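Long-range contacts in pili retraction protein PilT (Thermus thermophilus, PDB 5FL3), which binds ADP in a nucleotide pocket and probably hydrolyses ATP to power the retraction of type IV pili: residues A24-L29 / T36-G41; F90-L95 / L103-V108; K146-A151 / I172-K177. All coordinates share one frame; numbering follows the deposited sequence.

From the N terminus, interaction 1 closes first, bringing 36-41 back onto 24-29 after a turn of six residues. Interaction 2 follows, a second hairpin that folds 103-108 onto 90-95. Interaction 3 then returns 172-177 to the helix start 146-151, after the rest of that helix and strand 164-169 have intervened. The three loops lie in series; none nests within or crosses another. Interactions 1 and 2 are joined into one antiparallel sheet where Ile-27 and Leu-29 bond to the backbone of Met-105 and Leu-103. Arg-106 reaches from interaction 2 to Ile-172 and Glu-173 of interaction 3, tying this sheet to the nucleotide-binding part. Interactions 1 and 3 do not touch, yet both contribute residues to the ADP pocket.

Interaction 1 (A24-L29 / T36-G41); sequences ASDIHL and TVRIDG
His-28 and Thr-36 bond to each other twice through their backbones, His-28 N to Thr-36 O at 2.8 Å and Thr-36 N to His-28 O at 3.1 Å, pairing strands 26-30 and 36-39 as an antiparallel hairpin. Arg-38 N gives a nearly straight 2.8 Å bond to Asp-26 O, and Ser-25 N reaches Arg-38 O at 2.9 Å where the hairpin opens.

Polar side chains share one face of the sheet. Asp-26 and Arg-38 run side by side, but carboxylate and guanidinium planes stand 82° apart, and Asp-26 OD1 meets the aliphatic CD of Arg-38 at 3.3 Å rather than a nitrogen. A bend at chi3 (-105°) carries the guanidinium away to Gly-41, where Arg-38 NE, using its in-plane N-H, bonds to Gly-41 O at 3.2 Å, with a weak second bond from NH2.

Apolar contact occupies the other face: Ala-24 CB lies 4.0 Å from Val-37 CB, and Ile-27 and Val-37 both rest against helix 11-21.

The hairpin is therefore held by main-chain bonds, while Asp-26 and Arg-38 probably attract each other modestly but form no salt bridge. Ser-25, whose amide bonds to Arg-38 O, borders the bound ADP.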
loop_
_atom_site.group_PDB
_atom_site.type_symbol
_atom_site.label_atom_id
_atom_site.label_comp_id
_atom_site.label_asym_id
_atom_site.label_seq_id
_atom_site.Cartn_x
_atom_site.Cartn_y
_atom_site.Cartn_z
ATOM N N ALA A 24 -4.224 -11.344 12.356
ATOM C CA ALA A 24 -2.788 -11.310 12.113
ATOM C C ALA A 24 -2.518 -11.069 10.647
ATOM O O ALA A 24 -2.996 -11.811 9.801
ATOM C CB ALA A 24 -2.121 -12.610 12.554
ATOM N N SER A 25 -1.728 -10.041 10.361
ATOM C CA SER A 25 -1.224 -9.811 9.026
ATOM C C SER A 25 0.010 -10.672 8.754
ATOM O O SER A 25 0.265 -11.077 7.616
ATOM C CB SER A 25 -0.893 -8.341 8.854
ATOM O OG SER A 25 -0.040 -7.939 9.894
ATOM N N ASP A 26 0.767 -10.954 9.811
ATOM C CA ASP A 26 2.049 -11.643 9.689
ATOM C C ASP A 26 2.261 -12.559 10.883
ATOM O O ASP A 26 1.951 -12.189 12.029
ATOM C CB ASP A 26 3.213 -10.644 9.593
ATOM C CG ASP A 26 3.053 -9.648 8.449
ATOM O OD1 ASP A 26 2.457 -8.560 8.654
ATOM O OD2 ASP A 26 3.540 -9.959 7.342
ATOM N N ILE A 27 2.779 -13.749 10.606
ATOM C CA ILE A 27 3.117 -14.708 11.644
ATOM C C ILE A 27 4.619 -15.004 11.643
ATOM O O ILE A 27 5.197 -15.414 10.627
ATOM C CB ILE A 27 2.328 -16.027 11.470
ATOM C CG1 ILE A 27 0.819 -15.766 11.546
ATOM C CG2 ILE A 27 2.751 -17.053 12.517
ATOM C CD1 ILE A 27 0.003 -16.869 10.952
ATOM N N HIS A 28 5.242 -14.774 12.791
ATOM C CA HIS A 28 6.654 -15.053 12.976
ATOM C C HIS A 28 6.871 -16.283 13.864
ATOM O O HIS A 28 6.438 -16.316 15.014
ATOM C CB HIS A 28 7.345 -13.830 13.573
ATOM C CG HIS A 28 7.422 -12.665 12.629
ATOM N ND1 HIS A 28 6.313 -11.937 12.250
ATOM C CD2 HIS A 28 8.471 -12.121 11.968
ATOM C CE1 HIS A 28 6.676 -10.984 11.414
ATOM N NE2 HIS A 28 7.982 -11.068 11.233
ATOM N N LEU A 29 7.530 -17.294 13.305
ATOM C CA LEU A 29 7.909 -18.519 14.017
ATOM C C LEU A 29 9.443 -18.660 14.073
ATOM O O LEU A 29 10.085 -19.092 13.102
ATOM C CB LEU A 29 7.259 -19.736 13.343
ATOM C CG LEU A 29 5.722 -19.632 13.336
ATOM C CD1 LEU A 29 5.027 -20.841 12.735
ATOM C CD2 LEU A 29 5.209 -19.371 14.757
ATOM N N THR A 36 4.698 -15.464 17.377
ATOM C CA THR A 36 4.516 -14.023 17.476
ATOM C C THR A 36 3.720 -13.518 16.287
ATOM O O THR A 36 3.974 -13.906 15.140
ATOM C CB THR A 36 5.872 -13.302 17.553
ATOM O OG1 THR A 36 6.531 -13.667 18.780
ATOM C CG2 THR A 36 5.705 -11.764 17.461
ATOM N N VAL A 37 2.733 -12.671 16.545
ATOM C CA VAL A 37 1.945 -12.192 15.436
ATOM C C VAL A 37 2.112 -10.693 15.288
ATOM O O VAL A 37 2.389 -9.974 16.256
ATOM C CB VAL A 37 0.453 -12.539 15.595
ATOM C CG1 VAL A 37 0.262 -14.054 15.687
ATOM C CG2 VAL A 37 -0.114 -11.842 16.809
ATOM N N ARG A 38 1.972 -10.240 14.052
ATOM C CA ARG A 38 1.844 -8.830 13.777
ATOM C C ARG A 38 0.350 -8.514 13.602
ATOM O O ARG A 38 -0.298 -9.047 12.694
ATOM C CB ARG A 38 2.668 -8.482 12.546
ATOM C CG ARG A 38 2.447 -7.126 11.987
ATOM C CD ARG A 38 3.607 -6.749 11.098
ATOM N NE ARG A 38 4.438 -5.785 11.791
ATOM C CZ ARG A 38 5.738 -5.899 12.011
ATOM N NH1 ARG A 38 6.433 -6.936 11.569
ATOM N NH2 ARG A 38 6.339 -4.936 12.667
ATOM N N ILE A 39 -0.194 -7.696 14.509
ATOM C CA ILE A 39 -1.585 -7.221 14.451
ATOM C C ILE A 39 -1.619 -5.709 14.531
ATOM O O ILE A 39 -0.940 -5.123 15.372
ATOM C CB ILE A 39 -2.456 -7.766 15.609
ATOM C CG1 ILE A 39 -2.521 -9.292 15.583
ATOM C CG2 ILE A 39 -3.854 -7.178 15.549
ATOM C CD1 ILE A 39 -3.084 -9.898 16.878
ATOM N N ASP A 40 -2.418 -5.081 13.670
ATOM C CA ASP A 40 -2.471 -3.617 13.558
ATOM C C ASP A 40 -1.077 -2.987 13.553
ATOM O O ASP A 40 -0.858 -1.963 14.201
ATOM C CB ASP A 40 -3.309 -3.003 14.695
ATOM C CG ASP A 40 -4.763 -3.471 14.676
ATOM O OD1 ASP A 40 -5.314 -3.654 13.563
ATOM O OD2 ASP A 40 -5.339 -3.678 15.777
ATOM N N GLY A 41 -0.141 -3.611 12.838
ATOM C CA GLY A 41 1.194 -3.068 12.650
ATOM C C GLY A 41 2.168 -3.459 13.738
ATOM O O GLY A 41 3.375 -3.309 13.569
#

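Interaction 2 (F90-L95 / L103-V108); sequences FRCNLL and LVMRVV
Met-105 and Cys-92 face each other as a non-hydrogen-bonded pair of the antiparallel beta hairpin formed by strands 88-97 and 100-108, part of the six-stranded sheet of the N-terminal domain, consistent with the PAS-like fold of PilT relatives. Backbone bonds of the flanking pairs, Arg-91 with Arg-106 and Asn-93 with Val-104, set this register.

Met-105 leaves the sheet on its buried face. Its CB lies 4.2 Å from Phe-90 CD1, and its CG comes within 4.1 Å of Cys-92 SG. The sulfur SD stands above the Phe-90 ring, a distant Met-aromatic contact with 5.4 Å to the centroid. There the chain bends (chi3 55°), turning the methyl CE down over the ring face in a CH-pi contact 4.0 Å from the centroid, 23° off the normal. The same methyl also abuts Cys-92 SG at 3.6 Å, so it touches both ring and sulfur. Val-107 runs alongside Phe-90 on this face, and helix 53-63 packs against Met-105 and Leu-103.

On the other face the two arginines turn to different partners: Arg-91 to Asp-79, Arg-106 through NH1 to Ile-172 and Glu-173. Arg-106 NH2 leans over the aliphatic base of Arg-91, 3.3 Å from its CG; the two guanidinium groups do not stack, because Arg-91 leads its own away to Asp-79. Toward the hairpin turn, Leu-94 crosses Leu-103, and their branches meet methyl to methyl, CD1 of Leu-94 lying 3.6 Å from CD1 of Leu-103.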
loop_
_atom_site.group_PDB
_atom_site.type_symbol
_atom_site.label_atom_id
_atom_site.label_comp_id
_atom_site.label_asym_id
_atom_site.label_seq_id
_atom_site.Cartn_x
_atom_site.Cartn_y
_atom_site.Cartn_z
ATOM N N PHE A 90 -1.526 -18.133 2.616
ATOM C CA PHE A 90 -0.253 -17.633 3.133
ATOM C C PHE A 90 0.826 -17.684 2.075
ATOM O O PHE A 90 0.892 -18.625 1.295
ATOM C CB PHE A 90 0.230 -18.455 4.343
ATOM C CG PHE A 90 -0.756 -18.540 5.479
ATOM C CD1 PHE A 90 -0.773 -17.570 6.483
ATOM C CD2 PHE A 90 -1.653 -19.600 5.560
ATOM C CE1 PHE A 90 -1.681 -17.647 7.550
ATOM C CE2 PHE A 90 -2.574 -19.685 6.621
ATOM C CZ PHE A 90 -2.585 -18.702 7.614
ATOM N N ARG A 91 1.689 -16.676 2.051
ATOM C CA ARG A 91 2.990 -16.835 1.432
ATOM C C ARG A 91 3.977 -16.986 2.585
ATOM O O ARG A 91 3.877 -16.287 3.585
ATOM C CB ARG A 91 3.351 -15.655 0.522
ATOM C CG ARG A 91 2.681 -15.679 -0.851
ATOM C CD ARG A 91 3.687 -15.401 -1.974
ATOM N NE ARG A 91 4.580 -16.540 -2.191
ATOM C CZ ARG A 91 4.449 -17.441 -3.167
ATOM N NH1 ARG A 91 3.472 -17.328 -4.054
ATOM N NH2 ARG A 91 5.313 -18.453 -3.265
ATOM N N CYS A 92 4.908 -17.920 2.455
ATOM C CA CYS A 92 5.767 -18.295 3.567
ATOM C C CYS A 92 7.233 -18.203 3.204
ATOM O O CYS A 92 7.654 -18.642 2.135
ATOM C CB CYS A 92 5.445 -19.719 4.044
ATOM S SG CYS A 92 3.696 -19.968 4.379
ATOM N N ASN A 93 8.006 -17.635 4.115
ATOM C CA ASN A 93 9.430 -17.578 3.944
ATOM C C ASN A 93 10.131 -18.364 5.020
ATOM O O ASN A 93 10.150 -17.983 6.186
ATOM C CB ASN A 93 9.907 -16.136 3.920
ATOM C CG ASN A 93 9.976 -15.597 2.525
ATOM O OD1 ASN A 93 10.983 -15.779 1.823
ATOM N ND2 ASN A 93 8.892 -14.955 2.087
ATOM N N LEU A 94 10.679 -19.497 4.606
ATOM C CA LEU A 94 11.454 -20.338 5.480
ATOM C C LEU A 94 12.862 -19.784 5.423
ATOM O O LEU A 94 13.349 -19.471 4.346
ATOM C CB LEU A 94 11.383 -21.801 5.026
ATOM C CG LEU A 94 12.072 -22.929 5.796
ATOM C CD1 LEU A 94 11.748 -22.864 7.266
ATOM C CD2 LEU A 94 11.621 -24.267 5.237
ATOM N N LEU A 95 13.497 -19.631 6.581
ATOM C CA LEU A 95 14.879 -19.171 6.637
ATOM C C LEU A 95 15.671 -20.036 7.600
ATOM O O LEU A 95 15.114 -20.919 8.252
ATOM C CB LEU A 95 14.940 -17.704 7.062
ATOM C CG LEU A 95 14.194 -17.386 8.361
ATOM C CD1 LEU A 95 15.187 -17.030 9.445
ATOM C CD2 LEU A 95 13.172 -16.290 8.195
ATOM N N LEU A 103 10.531 -19.118 10.302
ATOM C CA LEU A 103 9.381 -19.127 9.426
ATOM C C LEU A 103 8.632 -17.812 9.537
ATOM O O LEU A 103 8.306 -17.351 10.638
ATOM C CB LEU A 103 8.471 -20.297 9.779
ATOM C CG LEU A 103 7.615 -20.946 8.693
ATOM C CD1 LEU A 103 8.492 -21.384 7.548
ATOM C CD2 LEU A 103 6.828 -22.130 9.264
ATOM N N VAL A 104 8.392 -17.177 8.398
ATOM C CA VAL A 104 7.588 -15.968 8.390
ATOM C C VAL A 104 6.459 -16.163 7.403
ATOM O O VAL A 104 6.691 -16.383 6.219
ATOM C CB VAL A 104 8.395 -14.708 8.022
ATOM C CG1 VAL A 104 7.464 -13.514 7.981
ATOM C CG2 VAL A 104 9.508 -14.470 9.033
ATOM N N MET A 105 5.236 -16.108 7.910
ATOM C CA MET A 105 4.063 -16.354 7.099
ATOM C C MET A 105 3.262 -15.072 6.939
ATOM O O MET A 105 2.945 -14.415 7.940
ATOM C CB MET A 105 3.217 -17.436 7.745
ATOM C CG MET A 105 4.049 -18.599 8.202
ATOM S SD MET A 105 3.041 -19.923 8.865
ATOM C CE MET A 105 1.922 -20.241 7.501
ATOM N N ARG A 106 2.958 -14.701 5.695
ATOM C CA ARG A 106 2.089 -13.542 5.441
ATOM C C ARG A 106 0.689 -13.968 4.984
ATOM O O ARG A 106 0.543 -14.810 4.091
ATOM C CB ARG A 106 2.718 -12.622 4.396
ATOM C CG ARG A 106 1.862 -11.420 4.041
ATOM C CD ARG A 106 2.576 -10.551 3.021
ATOM N NE ARG A 106 3.031 -11.362 1.892
ATOM C CZ ARG A 106 2.275 -11.668 0.838
ATOM N NH1 ARG A 106 1.023 -11.217 0.766
ATOM N NH2 ARG A 106 2.768 -12.423 -0.140
ATOM N N VAL A 107 -0.345 -13.401 5.589
ATOM C CA VAL A 107 -1.695 -13.728 5.141
ATOM C C VAL A 107 -2.052 -12.945 3.878
ATOM O O VAL A 107 -1.945 -11.732 3.865
ATOM C CB VAL A 107 -2.749 -13.437 6.220
ATOM C CG1 VAL A 107 -4.149 -13.889 5.745
ATOM C CG2 VAL A 107 -2.362 -14.108 7.538
ATOM N N VAL A 108 -2.438 -13.646 2.814
ATOM C CA VAL A 108 -2.948 -13.013 1.593
ATOM C C VAL A 108 -4.452 -12.898 1.765
ATOM O O VAL A 108 -5.143 -13.909 1.714
ATOM C CB VAL A 108 -2.626 -13.848 0.311
ATOM C CG1 VAL A 108 -2.871 -13.040 -0.953
ATOM C CG2 VAL A 108 -1.191 -14.386 0.340
#

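Interaction 3 (K146-A151 / I172-K177); sequences KSTTLA and IEFLHK. With ADP (adenosine-5'-diphosphate), chain B.
Phe-174 lays one ring face over Ala-151, whose CB sits 3.8 Å from the ring centroid and 27° off the normal, displaced toward the rim on the CD2 side. This CH-pi contact joins the first turns of helix 146-160 to the loop 172-177. The same ring presents its edge to Thr-148, OG1 lying near the ring plane 3.8 Å from Phe-174 CZ. His-176 approaches quite differently: its ring comes edge-on to the helix backbone, with CE1 3.4 Å from Ala-151 O and that oxygen in the imidazole plane.

Glu-173 starts out toward the helix, and its CG rests against Ser-147 OG at 3.8 Å. A bend at chi2 (-71°) then swings the carboxylate away from the helix to its salt bridge with Arg-106. The same hydroxyl oxygens that lie against Glu-173 and Phe-174 serve the nucleotide: Ser-147 OG donates to ADP O3B at 2.7 Å and Thr-148 OG1 to ADP O2A at 2.6 Å.

Lys-146 takes no part in the loop contact. Its chain curls back at chi3 and chi4 to bring NZ 2.9 Å from ADP O2B, an oxygen that also accepts a bond from the lysine's own backbone N, while Ser-147 N bonds to O3B at 2.8 Å. The beta-phosphate is thus gripped by side chains and amides at the helix N terminus, whose dipole probably favours its negative charge. Lys-146, Ser-147 and Thr-148, with Gly-143, Ser-144 and Gly-145, which supply further amides, belong to the Walker A motif, or P-loop, of a P-loop NTPase.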
loop_
_atom_site.group_PDB
_atom_site.type_symbol
_atom_site.label_atom_id
_atom_site.label_comp_id
_atom_site.label_asym_id
_atom_site.label_seq_id
_atom_site.Cartn_x
_atom_site.Cartn_y
_atom_site.Cartn_z
ATOM N N LYS A 146 -1.074 1.523 2.111
ATOM C CA LYS A 146 -1.077 1.849 0.691
ATOM C C LYS A 146 -1.685 0.708 -0.119
ATOM O O LYS A 146 -2.550 0.952 -0.959
ATOM C CB LYS A 146 0.336 2.181 0.213
ATOM C CG LYS A 146 0.948 3.383 0.933
ATOM C CD LYS A 146 2.186 3.880 0.246
ATOM C CE LYS A 146 3.262 2.821 0.191
ATOM N NZ LYS A 146 3.665 2.415 1.578
ATOM N N SER A 147 -1.254 -0.529 0.160
ATOM C CA SER A 147 -1.806 -1.733 -0.478
ATOM C C SER A 147 -3.322 -1.819 -0.325
ATOM O O SER A 147 -4.041 -2.280 -1.220
ATOM C CB SER A 147 -1.191 -2.999 0.130
ATOM O OG SER A 147 0.211 -2.973 0.047
ATOM N N THR A 148 -3.782 -1.388 0.843
ATOM C CA THR A 148 -5.171 -1.517 1.234
ATOM C C THR A 148 -6.008 -0.461 0.547
ATOM O O THR A 148 -7.086 -0.739 0.027
ATOM C CB THR A 148 -5.321 -1.406 2.759
ATOM O OG1 THR A 148 -4.470 -2.376 3.392
ATOM C CG2 THR A 148 -6.725 -1.681 3.150
ATOM N N THR A 149 -5.512 0.763 0.528
ATOM C CA THR A 149 -6.239 1.778 -0.187
ATOM C C THR A 149 -6.377 1.354 -1.643
ATOM O O THR A 149 -7.483 1.421 -2.212
ATOM C CB THR A 149 -5.566 3.107 -0.062
ATOM O OG1 THR A 149 -5.712 3.545 1.293
ATOM C CG2 THR A 149 -6.206 4.116 -1.004
ATOM N N LEU A 150 -5.277 0.853 -2.219
ATOM C CA LEU A 150 -5.293 0.383 -3.609
ATOM C C LEU A 150 -6.273 -0.773 -3.810
ATOM O O LEU A 150 -7.021 -0.786 -4.781
ATOM C CB LEU A 150 -3.902 -0.046 -4.062
ATOM C CG LEU A 150 -2.899 1.087 -4.318
ATOM C CD1 LEU A 150 -1.569 0.491 -4.732
ATOM C CD2 LEU A 150 -3.399 2.073 -5.349
ATOM N N ALA A 151 -6.282 -1.731 -2.886
ATOM C CA ALA A 151 -7.180 -2.856 -3.018
ATOM C C ALA A 151 -8.656 -2.408 -2.965
ATOM O O ALA A 151 -9.494 -2.982 -3.645
ATOM C CB ALA A 151 -6.893 -3.867 -1.962
ATOM N N ILE A 172 1.752 -10.054 -4.210
ATOM C CA ILE A 172 0.302 -9.827 -4.211
ATOM C C ILE A 172 -0.207 -9.839 -2.780
ATOM O O ILE A 172 -0.029 -10.835 -2.082
ATOM C CB ILE A 172 -0.477 -10.887 -5.017
ATOM C CG1 ILE A 172 -0.075 -10.857 -6.482
ATOM C CG2 ILE A 172 -1.973 -10.640 -4.894
ATOM C CD1 ILE A 172 -0.701 -11.931 -7.288
ATOM N N GLU A 173 -0.825 -8.737 -2.353
ATOM C CA GLU A 173 -1.277 -8.580 -0.972
ATOM C C GLU A 173 -2.757 -8.926 -0.836
ATOM O O GLU A 173 -3.185 -9.474 0.173
ATOM C CB GLU A 173 -1.018 -7.147 -0.469
ATOM C CG GLU A 173 0.472 -6.709 -0.401
ATOM C CD GLU A 173 1.250 -7.396 0.718
ATOM O OE1 GLU A 173 0.610 -8.148 1.504
ATOM O OE2 GLU A 173 2.499 -7.201 0.805
ATOM N N PHE A 174 -3.528 -8.605 -1.865
ATOM C CA PHE A 174 -4.959 -8.901 -1.913
ATOM C C PHE A 174 -5.309 -9.687 -3.166
ATOM O O PHE A 174 -4.802 -9.380 -4.250
ATOM C CB PHE A 174 -5.773 -7.614 -1.879
ATOM C CG PHE A 174 -5.754 -6.936 -0.558
ATOM C CD1 PHE A 174 -6.688 -7.264 0.414
ATOM C CD2 PHE A 174 -4.799 -5.976 -0.274
ATOM C CE1 PHE A 174 -6.669 -6.642 1.639
ATOM C CE2 PHE A 174 -4.773 -5.353 0.948
ATOM C CZ PHE A 174 -5.705 -5.685 1.909
ATOM N N LEU A 175 -6.170 -10.695 -3.018
ATOM C CA LEU A 175 -6.685 -11.455 -4.162
ATOM C C LEU A 175 -8.067 -10.951 -4.587
ATOM O O LEU A 175 -9.017 -10.937 -3.796
ATOM C CB LEU A 175 -6.752 -12.938 -3.833
ATOM C CG LEU A 175 -5.383 -13.557 -3.610
ATOM C CD1 LEU A 175 -5.536 -14.964 -3.046
ATOM C CD2 LEU A 175 -4.585 -13.555 -4.912
ATOM N N HIS A 176 -8.173 -10.528 -5.839
ATOM C CA HIS A 176 -9.447 -10.069 -6.379
ATOM C C HIS A 176 -10.082 -11.159 -7.203
ATOM O O HIS A 176 -9.399 -11.856 -7.964
ATOM C CB HIS A 176 -9.271 -8.831 -7.253
ATOM C CG HIS A 176 -8.724 -7.648 -6.528
ATOM N ND1 HIS A 176 -9.530 -6.736 -5.882
ATOM C CD2 HIS A 176 -7.453 -7.216 -6.356
ATOM C CE1 HIS A 176 -8.777 -5.789 -5.349
ATOM N NE2 HIS A 176 -7.513 -6.060 -5.618
ATOM N N LYS A 177 -11.389 -11.315 -7.062
ATOM C CA LYS A 177 -12.097 -12.182 -7.983
ATOM C C LYS A 177 -12.697 -11.324 -9.100
ATOM O O LYS A 177 -12.787 -10.108 -8.980
ATOM C CB LYS A 177 -13.159 -13.004 -7.254
ATOM C CG LYS A 177 -14.224 -12.188 -6.601
ATOM C CD LYS A 177 -15.129 -13.053 -5.754
ATOM C CE LYS A 177 -16.273 -12.230 -5.165
ATOM N NZ LYS A 177 -17.254 -11.803 -6.218
HETATM P PB ADP B . 1.562 -0.543 3.046
HETATM O O1B ADP B . 2.753 -1.314 3.597
HETATM O O2B ADP B . 1.724 0.961 3.104
HETATM O O3B ADP B . 1.058 -1.036 1.709
HETATM P PA ADP B . -0.666 -2.081 4.119
HETATM O O1A ADP B . 0.151 -3.352 3.961
HETATM O O2A ADP B . -1.922 -1.847 3.285
HETATM O O3A ADP B . 0.345 -0.813 4.070
HETATM O "O5'" ADP B . -1.136 -1.951 5.655
HETATM C "C5'" ADP B . -0.372 -2.444 6.757
HETATM C "C4'" ADP B . -1.371 -2.799 7.863
HETATM O "O4'" ADP B . -2.215 -1.677 8.141
HETATM C "C3'" ADP B . -2.274 -3.964 7.480
HETATM O "O3'" ADP B . -2.214 -4.893 8.562
HETATM C "C2'" ADP B . -3.669 -3.365 7.317
HETATM O "O2'" ADP B . -4.700 -4.186 7.874
HETATM C "C1'" ADP B . -3.604 -2.042 8.067
HETATM N N9 ADP B . -4.380 -0.957 7.395
HETATM C C8 ADP B . -4.385 -0.694 6.069
HETATM N N7 ADP B . -5.182 0.364 5.763
HETATM C C5 ADP B . -5.719 0.801 6.924
HETATM C C6 ADP B . -6.650 1.882 7.325
HETATM N N6 ADP B . -7.160 2.714 6.390
HETATM N N1 ADP B . -6.952 2.004 8.656
HETATM C C2 ADP B . -6.435 1.176 9.589
HETATM N N3 ADP B . -5.580 0.174 9.294
HETATM C C4 ADP B . -5.191 -0.067 8.004
#